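Local coordinates for nucleoporin NUP82 (Saccharomyces cerevisiae, PDB 3PBP), which serves as a structural component of the nuclear pore complex and, through the N-terminal domain described here, interacts with the nucleoporin NUP116, at residues 208-213 and 277-282; 246-251 and 337-342; 300-305 and 315-320; 322-327 and 358-363. The protein carries 1 engineered substitution. All blocks are in the same frame, centred on the assembly; numbering follows the deposited sequence.

Contact 1: residues 208-213 and 277-282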
loop_
_atom_site.group_PDB
_atom_site.type_symbol
_atom_site.label_atom_id
_atom_site.label_comp_id
_atom_site.label_asym_id
_atom_site.label_seq_id
_atom_site.Cartn_x
_atom_site.Cartn_y
_atom_site.Cartn_z
ATOM N N PHE A 208 -0.510 5.992 0.362
ATOM C CA PHE A 208 0.496 6.881 0.915
ATOM C C PHE A 208 0.885 7.828 -0.230
ATOM O O PHE A 208 1.414 7.400 -1.257
ATOM C CB PHE A 208 1.715 6.079 1.353
ATOM C CG PHE A 208 1.510 5.301 2.598
ATOM C CD1 PHE A 208 1.611 5.921 3.844
ATOM C CD2 PHE A 208 1.236 3.942 2.540
ATOM C CE1 PHE A 208 1.444 5.188 5.020
ATOM C CE2 PHE A 208 1.065 3.194 3.702
ATOM C CZ PHE A 208 1.171 3.819 4.950
ATOM N N TYR A 209 0.593 9.109 -0.063
ATOM C CA TYR A 209 0.918 10.099 -1.078
ATOM C C TYR A 209 1.406 11.341 -0.347
ATOM O O TYR A 209 0.625 12.012 0.327
ATOM C CB TYR A 209 -0.322 10.429 -1.919
ATOM C CG TYR A 209 -0.031 11.367 -3.076
ATOM C CD1 TYR A 209 1.080 11.161 -3.893
ATOM C CD2 TYR A 209 -0.861 12.462 -3.357
ATOM C CE1 TYR A 209 1.365 12.018 -4.957
ATOM C CE2 TYR A 209 -0.585 13.323 -4.422
ATOM C CZ TYR A 209 0.530 13.097 -5.219
ATOM O OH TYR A 209 0.820 13.933 -6.283
ATOM N N PRO A 210 2.705 11.676 -0.476
ATOM C CA PRO A 210 3.738 10.990 -1.259
ATOM C C PRO A 210 4.449 9.858 -0.501
ATOM O O PRO A 210 4.508 9.868 0.721
ATOM C CB PRO A 210 4.696 12.120 -1.555
ATOM C CG PRO A 210 4.765 12.778 -0.169
ATOM C CD PRO A 210 3.296 12.821 0.254
ATOM N N PHE A 211 4.992 8.888 -1.231
ATOM C CA PHE A 211 5.748 7.799 -0.607
ATOM C C PHE A 211 7.101 7.894 -1.302
ATOM O O PHE A 211 7.369 7.192 -2.276
ATOM C CB PHE A 211 5.116 6.445 -0.896
ATOM C CG PHE A 211 5.657 5.341 -0.044
ATOM C CD1 PHE A 211 5.125 5.098 1.217
ATOM C CD2 PHE A 211 6.679 4.529 -0.506
ATOM C CE1 PHE A 211 5.604 4.060 1.996
ATOM C CE2 PHE A 211 7.163 3.492 0.266
ATOM C CZ PHE A 211 6.624 3.256 1.518
ATOM N N LEU A 212 7.955 8.761 -0.783
ATOM C CA LEU A 212 9.243 9.031 -1.404
ATOM C C LEU A 212 10.483 8.368 -0.835
ATOM O O LEU A 212 10.580 8.111 0.356
ATOM C CB LEU A 212 9.453 10.547 -1.412
ATOM C CG LEU A 212 8.196 11.342 -1.798
ATOM C CD1 LEU A 212 8.282 12.756 -1.265
ATOM C CD2 LEU A 212 8.031 11.335 -3.295
ATOM N N PRO A 213 11.458 8.076 -1.707
ATOM C CA PRO A 213 12.722 7.449 -1.300
ATOM C C PRO A 213 13.611 8.613 -0.824
ATOM O O PRO A 213 13.136 9.743 -0.760
ATOM C CB PRO A 213 13.205 6.801 -2.598
ATOM C CG PRO A 213 12.782 7.781 -3.615
ATOM C CD PRO A 213 11.374 8.172 -3.178
ATOM N N ARG A 277 9.371 12.683 4.185
ATOM C CA ARG A 277 9.103 11.282 3.910
ATOM C C ARG A 277 8.157 10.599 4.886
ATOM O O ARG A 277 7.711 9.470 4.634
ATOM C CB ARG A 277 10.420 10.519 3.830
ATOM C CG ARG A 277 11.359 11.098 2.798
ATOM C CD ARG A 277 12.089 10.007 2.088
ATOM N NE ARG A 277 13.284 9.584 2.802
ATOM C CZ ARG A 277 13.681 8.322 2.879
ATOM N NH1 ARG A 277 12.965 7.364 2.302
ATOM N NH2 ARG A 277 14.810 8.021 3.499
ATOM N N LEU A 278 7.852 11.270 5.996
ATOM C CA LEU A 278 6.934 10.712 6.986
ATOM C C LEU A 278 5.525 11.136 6.608
ATOM O O LEU A 278 5.133 12.276 6.828
ATOM C CB LEU A 278 7.280 11.225 8.384
ATOM C CG LEU A 278 8.618 10.733 8.941
ATOM C CD1 LEU A 278 8.975 11.506 10.201
ATOM C CD2 LEU A 278 8.530 9.235 9.221
ATOM N N ALA A 279 4.761 10.224 6.024
ATOM C CA ALA A 279 3.416 10.561 5.610
ATOM C C ALA A 279 2.399 9.578 6.157
ATOM O O ALA A 279 2.660 8.378 6.236
ATOM C CB ALA A 279 3.347 10.590 4.108
ATOM N N LYS A 280 1.234 10.088 6.534
ATOM C CA LYS A 280 0.191 9.231 7.059
ATOM C C LYS A 280 -0.753 8.769 5.961
ATOM O O LYS A 280 -1.093 9.529 5.045
ATOM C CB LYS A 280 -0.582 9.951 8.167
ATOM C CG LYS A 280 0.196 10.052 9.455
ATOM C CD LYS A 280 -0.651 10.563 10.597
ATOM C CE LYS A 280 0.148 10.565 11.902
ATOM N NZ LYS A 280 -0.634 11.045 13.089
ATOM N N VAL A 281 -1.170 7.512 6.068
ATOM C CA VAL A 281 -2.073 6.904 5.104
ATOM C C VAL A 281 -3.367 7.652 4.881
ATOM O O VAL A 281 -3.946 8.231 5.798
ATOM C CB VAL A 281 -2.479 5.487 5.509
ATOM C CG1 VAL A 281 -2.153 4.521 4.373
ATOM C CG2 VAL A 281 -1.794 5.095 6.797
ATOM N N GLN A 282 -3.808 7.619 3.632
ATOM C CA GLN A 282 -5.059 8.229 3.222
ATOM C C GLN A 282 -5.994 7.042 2.950
ATOM O O GLN A 282 -5.519 5.936 2.646
ATOM C CB GLN A 282 -4.863 9.047 1.946
ATOM C CG GLN A 282 -3.907 10.187 2.088
ATOM C CD GLN A 282 -3.976 11.143 0.914
ATOM O OE1 GLN A 282 -5.063 11.481 0.437
ATOM N NE2 GLN A 282 -2.817 11.605 0.452
#
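The end of strand 204-208 and the loop after it meet loop 277-282 in a largely buried contact, where the chain approaches strand 286-288. At one end Val281 CG1 lies over a face of the Phe208 ring as a CH-pi contact, 3.5 Å from the ring centroid, while Ala279 O sits at the edge, 3.6 Å from Phe208 CD1. Midway the methyl of Ala279 faces Pro210 O, beyond the cis peptide that turns the chain after Tyr209. At the other end Arg277 bends at chi2 and chi3 (-142° and -85°), which curls its guanidinium back against the loop. Arg277 NH1 gives a nearly straight hydrogen bond of 3.2 Å to Leu212 O, on a lone pair and in the plane of both groups, and Pro213 C lies over one guanidinium face. A leucine in place of Arg277 would probably leave Leu212 O without this donor and uncover the Pro213 backbone. Gln282 NE2 approaches Tyr209 CB at 3.6 Å, its amide held by Ser334 O and Asn346 ND2. The arrangement is that of a join between successive blades of a beta-propeller, here closing the base of a helical excursion that includes helices 220-235 and 243-262.

Contact 2: residues 246-251 and 337-342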
loop_
_atom_site.group_PDB
_atom_site.type_symbol
_atom_site.label_atom_id
_atom_site.label_comp_id
_atom_site.label_asym_id
_atom_site.label_seq_id
_atom_site.Cartn_x
_atom_site.Cartn_y
_atom_site.Cartn_z
ATOM N N LYS A 246 -7.102 22.631 2.280
ATOM C CA LYS A 246 -6.423 23.843 1.846
ATOM C C LYS A 246 -4.969 23.833 2.315
ATOM O O LYS A 246 -4.048 24.226 1.581
ATOM C CB LYS A 246 -7.144 25.059 2.425
ATOM C CG LYS A 246 -7.283 26.236 1.468
ATOM C CD LYS A 246 -8.197 27.293 2.065
ATOM C CE LYS A 246 -9.080 27.915 1.010
ATOM N NZ LYS A 246 -10.362 28.363 1.633
ATOM N N ARG A 247 -4.765 23.378 3.544
ATOM C CA ARG A 247 -3.427 23.315 4.099
ATOM C C ARG A 247 -2.539 22.359 3.287
ATOM O O ARG A 247 -1.417 22.714 2.885
ATOM C CB ARG A 247 -3.495 22.861 5.554
ATOM C CG ARG A 247 -2.156 22.877 6.227
ATOM C CD ARG A 247 -2.236 22.367 7.632
ATOM N NE ARG A 247 -0.892 22.128 8.135
ATOM C CZ ARG A 247 -0.468 20.957 8.586
ATOM N NH1 ARG A 247 -1.298 19.918 8.598
ATOM N NH2 ARG A 247 0.786 20.827 9.007
ATOM N N ASN A 248 -3.053 21.152 3.045
ATOM C CA ASN A 248 -2.325 20.142 2.275
ATOM C C ASN A 248 -1.975 20.620 0.864
ATOM O O ASN A 248 -0.837 20.470 0.426
ATOM C CB ASN A 248 -3.135 18.839 2.164
ATOM C CG ASN A 248 -3.066 17.978 3.419
ATOM O OD1 ASN A 248 -2.142 18.086 4.224
ATOM N ND2 ASN A 248 -4.040 17.096 3.570
ATOM N N VAL A 249 -2.962 21.169 0.154
ATOM C CA VAL A 249 -2.760 21.658 -1.201
ATOM C C VAL A 249 -1.657 22.705 -1.226
ATOM O O VAL A 249 -0.814 22.706 -2.127
ATOM C CB VAL A 249 -4.060 22.265 -1.771
ATOM C CG1 VAL A 249 -3.805 22.875 -3.127
ATOM C CG2 VAL A 249 -5.112 21.199 -1.866
ATOM N N ILE A 250 -1.660 23.596 -0.238
ATOM C CA ILE A 250 -0.632 24.626 -0.179
ATOM C C ILE A 250 0.703 23.982 0.150
ATOM O O ILE A 250 1.737 24.372 -0.389
ATOM C CB ILE A 250 -0.973 25.700 0.861
ATOM C CG1 ILE A 250 -2.110 26.573 0.314
ATOM C CG2 ILE A 250 0.268 26.535 1.186
ATOM C CD1 ILE A 250 -2.658 27.550 1.317
ATOM N N LYS A 251 0.678 22.986 1.028
ATOM C CA LYS A 251 1.901 22.285 1.378
ATOM C C LYS A 251 2.446 21.565 0.158
ATOM O O LYS A 251 3.654 21.556 -0.088
ATOM C CB LYS A 251 1.641 21.258 2.463
ATOM C CG LYS A 251 1.688 21.798 3.849
ATOM C CD LYS A 251 1.740 20.654 4.812
ATOM C CE LYS A 251 2.661 20.984 5.947
ATOM N NZ LYS A 251 3.252 19.746 6.520
ATOM N N TRP A 337 0.616 14.598 4.991
ATOM C CA TRP A 337 1.624 14.065 5.890
ATOM C C TRP A 337 1.139 13.867 7.320
ATOM O O TRP A 337 1.407 12.817 7.894
ATOM C CB TRP A 337 2.840 14.981 5.901
ATOM C CG TRP A 337 3.628 15.044 4.616
ATOM C CD1 TRP A 337 4.800 14.397 4.344
ATOM C CD2 TRP A 337 3.386 15.914 3.501
ATOM N NE1 TRP A 337 5.310 14.821 3.140
ATOM C CE2 TRP A 337 4.460 15.752 2.602
ATOM C CE3 TRP A 337 2.365 16.815 3.173
ATOM C CZ2 TRP A 337 4.551 16.470 1.408
ATOM C CZ3 TRP A 337 2.458 17.527 1.976
ATOM C CH2 TRP A 337 3.540 17.348 1.112
ATOM N N ASP A 338 0.442 14.861 7.889
ATOM C CA ASP A 338 -0.073 14.786 9.270
ATOM C C ASP A 338 -1.450 14.166 9.395
ATOM O O ASP A 338 -1.640 13.152 10.056
ATOM C CB ASP A 338 -0.224 16.160 9.902
ATOM C CG ASP A 338 0.844 17.105 9.492
ATOM O OD1 ASP A 338 2.022 16.785 9.727
ATOM O OD2 ASP A 338 0.501 18.167 8.939
ATOM N N VAL A 339 -2.416 14.827 8.778
ATOM C CA VAL A 339 -3.812 14.423 8.830
ATOM C C VAL A 339 -4.119 12.932 8.965
ATOM O O VAL A 339 -3.823 12.143 8.064
ATOM C CB VAL A 339 -4.562 14.973 7.608
ATOM C CG1 VAL A 339 -6.045 14.904 7.850
ATOM C CG2 VAL A 339 -4.123 16.398 7.325
ATOM N N ASP A 340 -4.707 12.557 10.102
ATOM C CA ASP A 340 -5.105 11.173 10.345
ATOM C C ASP A 340 -6.409 10.940 9.612
ATOM O O ASP A 340 -7.235 11.840 9.499
ATOM C CB ASP A 340 -5.377 10.897 11.822
ATOM C CG ASP A 340 -4.166 11.096 12.688
ATOM O OD1 ASP A 340 -3.073 10.651 12.283
ATOM O OD2 ASP A 340 -4.319 11.687 13.782
ATOM N N ASN A 341 -6.603 9.725 9.130
ATOM C CA ASN A 341 -7.825 9.396 8.414
ATOM C C ASN A 341 -8.179 10.420 7.347
ATOM O O ASN A 341 -9.351 10.724 7.119
ATOM C CB ASN A 341 -8.960 9.256 9.408
ATOM C CG ASN A 341 -8.644 8.242 10.468
ATOM O OD1 ASN A 341 -8.527 7.046 10.178
ATOM N ND2 ASN A 341 -8.473 8.706 11.709
ATOM N N TYR A 342 -7.156 10.954 6.697
ATOM C CA TYR A 342 -7.388 11.908 5.641
ATOM C C TYR A 342 -7.993 11.162 4.469
ATOM O O TYR A 342 -7.510 10.112 4.045
ATOM C CB TYR A 342 -6.086 12.552 5.193
ATOM C CG TYR A 342 -6.260 13.656 4.183
ATOM C CD1 TYR A 342 -6.974 14.810 4.492
ATOM C CD2 TYR A 342 -5.651 13.583 2.939
ATOM C CE1 TYR A 342 -7.067 15.867 3.592
ATOM C CE2 TYR A 342 -5.734 14.634 2.026
ATOM C CZ TYR A 342 -6.439 15.769 2.363
ATOM O OH TYR A 342 -6.478 16.819 1.481
#
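One face of the Tyr342 ring carries the amide of Asn248, whose ND2 stands 3.0 Å from Tyr342 CZ, displaced from the ring centre toward the rim, with the two planes nearly perpendicular (88°). The phenol OH is not bonded to that amide and pairs instead with Ser334 OG. Asp338 lies at the edge of the Arg247 guanidinium, in plane, the two flat groups being 18° apart. Asp338 OD2 accepts Arg247 NH1 at 2.5 Å through its anti lone pair, and NH2 more weakly, in a salt bridge. The arginine reaches it with an extended chain, CG lying opposite the backbone N (chi1 -175°), and Lys251 CD rests over one guanidinium face. Lys251 NZ adds a long ion pair to Asp338 OD2, at 4.0 Å; the two cations would probably favour the charged carboxylate. The Trp337 ring meets Lys251 obliquely: Trp337 CZ3 lies 3.9 Å from Lys251 CB, and the indole NE1 bonds Tyr276 O. An alanine at Tyr342 is likely to leave the Asn248 amide without the ring face it rests on and Ser334 OG without its phenol partner. The loop between strands 323-329 and 347-355 docks on helix 243-262, which packs by its Val249 and Ile250 against helix 220-235.

Contact 3: residues 300-305 and 315-320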
loop_
_atom_site.group_PDB
_atom_site.type_symbol
_atom_site.label_atom_id
_atom_site.label_comp_id
_atom_site.label_asym_id
_atom_site.label_seq_id
_atom_site.Cartn_x
_atom_site.Cartn_y
_atom_site.Cartn_z
ATOM N N THR A 300 -7.822 -10.052 -2.542
ATOM C CA THR A 300 -6.574 -10.815 -2.468
ATOM C C THR A 300 -5.304 -10.077 -2.892
ATOM O O THR A 300 -4.321 -10.033 -2.140
ATOM C CB THR A 300 -6.656 -12.084 -3.324
ATOM O OG1 THR A 300 -7.893 -12.748 -3.079
ATOM C CG2 THR A 300 -5.527 -13.027 -2.963
ATOM N N ASN A 301 -5.324 -9.525 -4.106
ATOM C CA ASN A 301 -4.174 -8.807 -4.635
ATOM C C ASN A 301 -4.546 -7.500 -5.290
ATOM O O ASN A 301 -5.704 -7.239 -5.595
ATOM C CB ASN A 301 -3.435 -9.654 -5.669
ATOM C CG ASN A 301 -3.149 -11.051 -5.176
ATOM O OD1 ASN A 301 -4.021 -11.920 -5.217
ATOM N ND2 ASN A 301 -1.929 -11.278 -4.694
ATOM N N ILE A 302 -3.539 -6.670 -5.499
ATOM C CA ILE A 302 -3.748 -5.403 -6.163
ATOM C C ILE A 302 -2.596 -5.206 -7.157
ATOM O O ILE A 302 -1.437 -5.546 -6.885
ATOM C CB ILE A 302 -3.830 -4.238 -5.148
ATOM C CG1 ILE A 302 -4.190 -2.949 -5.886
ATOM C CG2 ILE A 302 -2.519 -4.089 -4.379
ATOM C CD1 ILE A 302 -4.448 -1.759 -4.954
ATOM N N ALA A 303 -2.931 -4.691 -8.326
ATOM C CA ALA A 303 -1.938 -4.482 -9.360
ATOM C C ALA A 303 -2.222 -3.180 -10.057
ATOM O O ALA A 303 -3.357 -2.709 -10.083
ATOM C CB ALA A 303 -1.984 -5.623 -10.377
ATOM N N THR A 304 -1.182 -2.610 -10.644
ATOM C CA THR A 304 -1.328 -1.361 -11.352
ATOM C C THR A 304 -0.901 -1.590 -12.788
ATOM O O THR A 304 0.170 -2.122 -13.041
ATOM C CB THR A 304 -0.486 -0.276 -10.669
ATOM O OG1 THR A 304 -1.265 0.338 -9.635
ATOM C CG2 THR A 304 -0.067 0.763 -11.646
ATOM N N ILE A 305 -1.762 -1.208 -13.726
ATOM C CA ILE A 305 -1.475 -1.398 -15.140
ATOM C C ILE A 305 -1.489 -0.096 -15.909
ATOM O O ILE A 305 -2.463 0.660 -15.885
ATOM C CB ILE A 305 -2.488 -2.339 -15.817
ATOM C CG1 ILE A 305 -2.520 -3.680 -15.088
ATOM C CG2 ILE A 305 -2.116 -2.536 -17.279
ATOM C CD1 ILE A 305 -3.303 -3.640 -13.782
ATOM N N VAL A 315 -6.303 0.385 -11.745
ATOM C CA VAL A 315 -6.000 -0.361 -10.538
ATOM C C VAL A 315 -6.778 -1.658 -10.599
ATOM O O VAL A 315 -7.976 -1.635 -10.837
ATOM C CB VAL A 315 -6.417 0.409 -9.274
ATOM C CG1 VAL A 315 -6.078 -0.410 -8.040
ATOM C CG2 VAL A 315 -5.713 1.755 -9.234
ATOM N N CYS A 316 -6.104 -2.787 -10.404
ATOM C CA CYS A 316 -6.787 -4.068 -10.447
ATOM C C CYS A 316 -6.745 -4.761 -9.095
ATOM O O CYS A 316 -5.691 -4.819 -8.456
ATOM C CB CYS A 316 -6.162 -4.977 -11.508
ATOM S SG CYS A 316 -6.948 -6.626 -11.623
ATOM N N VAL A 317 -7.895 -5.281 -8.666
ATOM C CA VAL A 317 -8.001 -5.981 -7.389
ATOM C C VAL A 317 -8.614 -7.387 -7.511
ATOM O O VAL A 317 -9.610 -7.585 -8.211
ATOM C CB VAL A 317 -8.834 -5.164 -6.392
ATOM C CG1 VAL A 317 -8.817 -5.832 -5.034
ATOM C CG2 VAL A 317 -8.278 -3.752 -6.291
ATOM N N SER A 318 -7.995 -8.352 -6.828
ATOM C CA SER A 318 -8.440 -9.751 -6.795
ATOM C C SER A 318 -9.393 -9.995 -5.636
ATOM O O SER A 318 -9.347 -9.288 -4.621
ATOM C CB SER A 318 -7.262 -10.701 -6.578
ATOM O OG SER A 318 -6.458 -10.799 -7.727
ATOM N N PHE A 319 -10.223 -11.030 -5.776
ATOM C CA PHE A 319 -11.181 -11.407 -4.735
ATOM C C PHE A 319 -11.353 -12.925 -4.623
ATOM O O PHE A 319 -11.147 -13.652 -5.599
ATOM C CB PHE A 319 -12.530 -10.752 -5.013
ATOM C CG PHE A 319 -12.631 -9.339 -4.514
ATOM C CD1 PHE A 319 -12.893 -9.084 -3.175
ATOM C CD2 PHE A 319 -12.478 -8.264 -5.390
ATOM C CE1 PHE A 319 -13.004 -7.778 -2.709
ATOM C CE2 PHE A 319 -12.586 -6.954 -4.935
ATOM C CZ PHE A 319 -12.852 -6.710 -3.587
ATOM N N ASP A 320 -11.722 -13.384 -3.422
ATOM C CA ASP A 320 -11.943 -14.806 -3.129
ATOM C C ASP A 320 -12.711 -15.543 -4.220
ATOM O O ASP A 320 -12.379 -16.665 -4.563
ATOM C CB ASP A 320 -12.755 -14.982 -1.846
ATOM C CG ASP A 320 -11.935 -14.852 -0.601
ATOM O OD1 ASP A 320 -10.879 -15.512 -0.519
ATOM O OD2 ASP A 320 -12.365 -14.101 0.309
#
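Strands 300-305 and 315-319 pair as the arms of an antiparallel beta hairpin, on one side of a propeller blade whose next strand is 323-329. Four backbone hydrogen bonds hold them. Ala303 and Cys316 form a hydrogen-bonded pair, bonding N to O in both directions at 2.8 Å. Further along, Ser318 serves two successive residues, its N donating to Asn301 O at 2.8 Å and its O accepting from Thr300 N at 2.7 Å; this last donor stands well above the carbonyl plane. CA-H...O contacts fill the spaces between, as from Ile302 CA to Cys316 O at 3.1 Å. A polar link joins strand 300-305 to the preceding blade, where Asp184 OD2 accepts from Ile302 N. Apolar contacts divide between the two faces. With Val315 and Val317 on the same face, Ile302 sends CG1 away from its backbone N (chi1 -174°), and CD1 ends 3.7 Å from Val315 CG1, the two side chains crossing at a slant. The other face carries Ala303 and Cys316, with Leu363 of strand 362-364 packed over them. Ser318 CB tucks against Thr300 CB at 3.6 Å, and Ile305 reaches over to strand 315-319, its CD1 3.9 Å from Cys316 CB.

Contact 4: residues 322-327 and 358-363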
loop_
_atom_site.group_PDB
_atom_site.type_symbol
_atom_site.label_atom_id
_atom_site.label_comp_id
_atom_site.label_asym_id
_atom_site.label_seq_id
_atom_site.Cartn_x
_atom_site.Cartn_y
_atom_site.Cartn_z
ATOM N N GLY A 322 -12.654 -15.532 -7.196
ATOM C CA GLY A 322 -11.982 -15.630 -8.479
ATOM C C GLY A 322 -12.432 -14.511 -9.399
ATOM O O GLY A 322 -12.455 -14.663 -10.618
ATOM N N SER A 323 -12.787 -13.377 -8.797
ATOM C CA SER A 323 -13.257 -12.207 -9.533
ATOM C C SER A 323 -12.181 -11.106 -9.578
ATOM O O SER A 323 -11.249 -11.060 -8.752
ATOM C CB SER A 323 -14.546 -11.679 -8.880
ATOM O OG SER A 323 -15.266 -10.804 -9.732
ATOM N N LEU A 324 -12.330 -10.213 -10.549
ATOM C CA LEU A 324 -11.392 -9.116 -10.755
ATOM C C LEU A 324 -12.163 -7.832 -10.978
ATOM O O LEU A 324 -13.141 -7.833 -11.717
ATOM C CB LEU A 324 -10.578 -9.393 -12.013
ATOM C CG LEU A 324 -9.065 -9.376 -11.945
ATOM C CD1 LEU A 324 -8.595 -10.342 -10.871
ATOM C CD2 LEU A 324 -8.519 -9.752 -13.308
ATOM N N ILE A 325 -11.756 -6.741 -10.342
ATOM C CA ILE A 325 -12.439 -5.479 -10.598
ATOM C C ILE A 325 -11.408 -4.472 -11.102
ATOM O O ILE A 325 -10.398 -4.215 -10.450
ATOM C CB ILE A 325 -13.193 -4.909 -9.348
ATOM C CG1 ILE A 325 -12.220 -4.521 -8.233
ATOM C CG2 ILE A 325 -14.187 -5.916 -8.856
ATOM C CD1 ILE A 325 -12.871 -3.716 -7.103
ATOM N N LEU A 326 -11.654 -3.937 -12.289
ATOM C CA LEU A 326 -10.762 -2.968 -12.897
ATOM C C LEU A 326 -11.274 -1.594 -12.502
ATOM O O LEU A 326 -12.386 -1.223 -12.843
ATOM C CB LEU A 326 -10.765 -3.155 -14.414
ATOM C CG LEU A 326 -10.360 -4.557 -14.896
ATOM C CD1 LEU A 326 -10.231 -4.563 -16.410
ATOM C CD2 LEU A 326 -9.028 -4.962 -14.265
ATOM N N LEU A 327 -10.457 -0.845 -11.771
ATOM C CA LEU A 327 -10.842 0.470 -11.281
ATOM C C LEU A 327 -10.081 1.610 -11.944
ATOM O O LEU A 327 -9.003 1.411 -12.485
ATOM C CB LEU A 327 -10.614 0.523 -9.775
ATOM C CG LEU A 327 -11.095 -0.689 -8.979
ATOM C CD1 LEU A 327 -10.652 -0.563 -7.510
ATOM C CD2 LEU A 327 -12.593 -0.797 -9.102
ATOM N N ARG A 358 -11.813 -19.057 -11.119
ATOM C CA ARG A 358 -10.666 -19.896 -10.795
ATOM C C ARG A 358 -10.039 -19.250 -9.575
ATOM O O ARG A 358 -10.235 -18.060 -9.345
ATOM C CB ARG A 358 -9.651 -19.893 -11.936
ATOM C CG ARG A 358 -10.156 -20.428 -13.256
ATOM C CD ARG A 358 -9.196 -20.023 -14.358
ATOM N NE ARG A 358 -9.561 -20.535 -15.678
ATOM C CZ ARG A 358 -9.504 -21.817 -16.031
ATOM N NH1 ARG A 358 -9.096 -22.734 -15.154
ATOM N NH2 ARG A 358 -9.835 -22.176 -17.271
ATOM N N GLU A 359 -9.290 -20.015 -8.791
ATOM C CA GLU A 359 -8.647 -19.447 -7.607
ATOM C C GLU A 359 -7.444 -18.601 -8.041
ATOM O O GLU A 359 -6.408 -19.146 -8.441
ATOM C CB GLU A 359 -8.173 -20.555 -6.668
ATOM C CG GLU A 359 -7.689 -20.036 -5.329
ATOM C CD GLU A 359 -6.717 -20.980 -4.660
ATOM O OE1 GLU A 359 -7.019 -22.191 -4.587
ATOM O OE2 GLU A 359 -5.652 -20.506 -4.203
ATOM N N ILE A 360 -7.577 -17.277 -7.968
ATOM C CA ILE A 360 -6.488 -16.402 -8.377
ATOM C C ILE A 360 -5.371 -16.383 -7.352
ATOM O O ILE A 360 -5.536 -15.855 -6.256
ATOM C CB ILE A 360 -6.970 -14.969 -8.588
ATOM C CG1 ILE A 360 -8.098 -14.943 -9.627
ATOM C CG2 ILE A 360 -5.807 -14.116 -9.068
ATOM C CD1 ILE A 360 -8.727 -13.579 -9.848
ATOM N N LYS A 361 -4.224 -16.947 -7.716
ATOM C CA LYS A 361 -3.099 -17.000 -6.796
ATOM C C LYS A 361 -2.161 -15.795 -6.885
ATOM O O LYS A 361 -1.373 -15.562 -5.962
ATOM C CB LYS A 361 -2.339 -18.325 -6.978
ATOM C CG LYS A 361 -3.172 -19.543 -6.529
ATOM C CD LYS A 361 -2.595 -20.883 -6.983
ATOM C CE LYS A 361 -1.335 -21.258 -6.200
ATOM N NZ LYS A 361 -0.706 -22.525 -6.697
ATOM N N SER A 362 -2.241 -15.025 -7.972
ATOM C CA SER A 362 -1.407 -13.828 -8.106
ATOM C C SER A 362 -1.598 -13.057 -9.406
ATOM O O SER A 362 -2.055 -13.604 -10.411
ATOM C CB SER A 362 0.067 -14.171 -7.974
ATOM O OG SER A 362 0.566 -14.589 -9.225
ATOM N N LEU A 363 -1.243 -11.772 -9.360
ATOM C CA LEU A 363 -1.344 -10.868 -10.509
ATOM C C LEU A 363 0.061 -10.409 -10.893
ATOM O O LEU A 363 0.894 -10.128 -10.020
ATOM C CB LEU A 363 -2.198 -9.651 -10.157
ATOM C CG LEU A 363 -3.618 -9.961 -9.693
ATOM C CD1 LEU A 363 -4.323 -8.666 -9.328
ATOM C CD2 LEU A 363 -4.367 -10.714 -10.797
#
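Arg358 O is the polar atom that comes nearest across this contact, 3.1 Å from Gly322 CA, although no hydrogen bond joins the two segments. Gly322 has a positive phi (63°), and a beta carbon here would point toward Arg358 O and probably crowd it, so a residue without a side chain suits the turn that leads into strand 323-329. The remaining contact is apolar and centres on Ile360. Ile360 CG1 lies opposite its own carbonyl carbon (chi1 -57°), and the extended chain carries CD1 to the strand. There Ile360 CD1 meets Leu324 CD1 at 3.4 Å. It also lies 3.7 Å from Ser323 O. Here two adjacent blades of the propeller face each other, strand 323-329 belonging to one and strand 362-364 opening the next, and at this point the contact between them is apolar. Leu324 CD1 also touches Leu363 CD2, at 4.2 Å, so that Ile360 and Leu363 share one leucine branch. Val375 of strand 372-376 packs against all three side chains. Lys361 and Ser362 both face Ile376 in a classic beta bulge, between the two residues that reach back to Leu324. Ser323 OG bonds Arg353 NE.

Overall arrangement
From the N terminus, the chain passes 208-213, then 246-251 on helix 243-262, and returns at 277-282 to close contact 1 around a largely helical loop. Contact 2 is still open, so the two cross; they touch, Lys280 making a salt bridge with Asp340. The hairpin of contact 3 opens and closes inside the loop of contact 2. Segment 322-327 follows, contact 2 closes at 337-342, and contact 4 closes at 358-363, crossing contact 2. Contact 3 and segment 322-327 of contact 4 share one sheet, through probable backbone bonds of Val315 with Leu327 and Val317 with Ile325. Contacts 1 and 2 tie the helical excursion to the propeller, while contact 4 joins that sheet to the following blade.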